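Local coordinates for uncharacterized protein (Leptotrichia buccalis, PDB 3T8K), which is of unknown function but folds as a stack of ankyrin-type helical hairpin repeats, a scaffold that in other proteins commonly binds protein partners, at residues Val127-Met132 against Pro167-Met172. Numbering follows the deposited sequence.
Sequences VDENEM and PIALKM
The carboxylate of Glu129 reaches across to the first turn of helix 167-180 and takes two consecutive backbone amides, one on each oxygen. Glu129 OE1 accepts from Ile168 N at 3.0 Å with an N-H...O angle of 158°, and Glu129 OE2 accepts from Ala169 N, also at 3.0 Å. Both amides arrive on the syn side of the carboxylate, somewhat out of its plane, so this paired grip fixes the rotation of the group. Amides in the first turn of a helix lack a carbonyl acceptor one turn earlier within it, and the positive end of the helix dipole probably stabilises the negative charge; a glutamate suits both demands. Pro167 begins the helix, where its missing N-H costs nothing, and its CD lies 3.3 Å from Glu129 OE1. The Ile168 side chain lies alongside that of Glu129, pointing back along it; chi1 of -59° carries Ile168 CD1 to 3.7 Å from Glu129 CB, covering the base of the glutamate chain. Just before Glu129, Asp128 is the N-cap of helix 129-140, its OD2 accepting from Asn130 N at 3.1 Å, while Tyr136 OH gives Glu129 OE2 a second hydrogen-bonding partner. The contact thus ties together the N-terminal ends of two neighbouring helices in the ankyrin-type stack; Ala169 also packs on Tyr136 and on Val161 of helix 157-162, and Met132 touches Ile90 of helix 90-102.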
# COMPACT_ATOMS: atom_id res chain seq x y z
N VAL A 127 -6.07 -7.40 -14.16
CA VAL A 127 -6.57 -6.89 -15.43
C VAL A 127 -6.04 -7.77 -16.55
O VAL A 127 -4.93 -8.31 -16.45
CB VAL A 127 -6.14 -5.43 -15.68
CG1 VAL A 127 -6.56 -4.55 -14.52
CG2 VAL A 127 -4.65 -5.36 -15.89
N ASP A 128 -6.83 -7.91 -17.60
CA ASP A 128 -6.42 -8.72 -18.74
C ASP A 128 -5.10 -8.21 -19.31
O ASP A 128 -4.91 -7.00 -19.49
CB ASP A 128 -7.50 -8.74 -19.82
CG ASP A 128 -7.30 -9.85 -20.81
OD1 ASP A 128 -7.81 -10.97 -20.56
OD2 ASP A 128 -6.62 -9.63 -21.84
N GLU A 129 -4.18 -9.12 -19.59
CA GLU A 129 -2.86 -8.75 -20.07
C GLU A 129 -2.89 -7.96 -21.38
O GLU A 129 -2.00 -7.16 -21.64
CB GLU A 129 -1.99 -9.98 -20.23
CG GLU A 129 -1.31 -10.41 -18.95
CD GLU A 129 -0.18 -11.37 -19.22
OE1 GLU A 129 -0.44 -12.46 -19.78
OE2 GLU A 129 0.97 -11.04 -18.89
N ASN A 130 -3.91 -8.19 -22.20
CA ASN A 130 -4.08 -7.39 -23.40
C ASN A 130 -4.03 -5.91 -23.04
O ASN A 130 -3.46 -5.09 -23.76
CB ASN A 130 -5.41 -7.72 -24.09
CG ASN A 130 -5.48 -7.17 -25.50
OD1 ASN A 130 -4.58 -7.40 -26.31
ND2 ASN A 130 -6.55 -6.44 -25.80
N GLU A 131 -4.63 -5.57 -21.90
CA GLU A 131 -4.62 -4.20 -21.41
C GLU A 131 -3.25 -3.77 -20.89
O GLU A 131 -2.94 -2.57 -20.85
CB GLU A 131 -5.68 -4.01 -20.32
CG GLU A 131 -7.11 -4.08 -20.84
CD GLU A 131 -8.13 -4.05 -19.72
OE1 GLU A 131 -8.08 -3.13 -18.88
OE2 GLU A 131 -8.99 -4.96 -19.69
N MSE A 132 -2.42 -4.74 -20.51
CA MSE A 132 -1.11 -4.46 -19.93
C MSE A 132 -0.04 -4.21 -21.00
O MSE A 132 1.05 -3.74 -20.70
CB MSE A 132 -0.64 -5.62 -19.03
CG MSE A 132 -1.56 -5.96 -17.86
SE MSE A 132 -1.62 -4.50 -16.60
CE MSE A 132 0.25 -4.52 -16.08
N PRO A 167 1.28 -15.15 -18.99
CA PRO A 167 2.11 -15.70 -20.07
C PRO A 167 2.72 -14.63 -20.97
O PRO A 167 3.82 -14.82 -21.49
CB PRO A 167 1.12 -16.57 -20.86
CG PRO A 167 -0.23 -16.02 -20.51
CD PRO A 167 -0.11 -15.62 -19.07
N ILE A 168 2.01 -13.52 -21.16
CA ILE A 168 2.52 -12.46 -22.03
C ILE A 168 3.74 -11.79 -21.40
O ILE A 168 4.76 -11.60 -22.05
CB ILE A 168 1.44 -11.41 -22.37
CG1 ILE A 168 0.24 -12.07 -23.06
CG2 ILE A 168 2.02 -10.32 -23.26
CD1 ILE A 168 -0.82 -11.10 -23.53
N ALA A 169 3.63 -11.45 -20.12
CA ALA A 169 4.77 -10.87 -19.41
C ALA A 169 5.95 -11.85 -19.43
O ALA A 169 7.10 -11.44 -19.55
CB ALA A 169 4.38 -10.53 -17.98
N LEU A 170 5.66 -13.14 -19.30
CA LEU A 170 6.72 -14.13 -19.22
C LEU A 170 7.48 -14.19 -20.54
O LEU A 170 8.71 -14.21 -20.57
CB LEU A 170 6.17 -15.52 -18.88
CG LEU A 170 7.24 -16.61 -18.85
CD1 LEU A 170 8.23 -16.32 -17.73
CD2 LEU A 170 6.62 -17.99 -18.70
N LYS A 171 6.72 -14.23 -21.63
CA LYS A 171 7.29 -14.26 -22.98
C LYS A 171 8.15 -13.03 -23.23
O LYS A 171 9.26 -13.12 -23.76
CB LYS A 171 6.17 -14.34 -24.01
CG LYS A 171 6.64 -14.32 -25.47
CD LYS A 171 7.80 -15.28 -25.69
CE LYS A 171 8.37 -15.14 -27.10
NZ LYS A 171 9.68 -15.82 -27.21
N MSE A 172 7.64 -11.87 -22.84
CA MSE A 172 8.37 -10.64 -23.08
C MSE A 172 9.65 -10.55 -22.24
O MSE A 172 10.66 -10.01 -22.69
CB MSE A 172 7.47 -9.42 -22.86
CG MSE A 172 6.35 -9.34 -23.90
SE MSE A 172 5.20 -7.80 -23.64
CE MSE A 172 6.36 -6.44 -24.41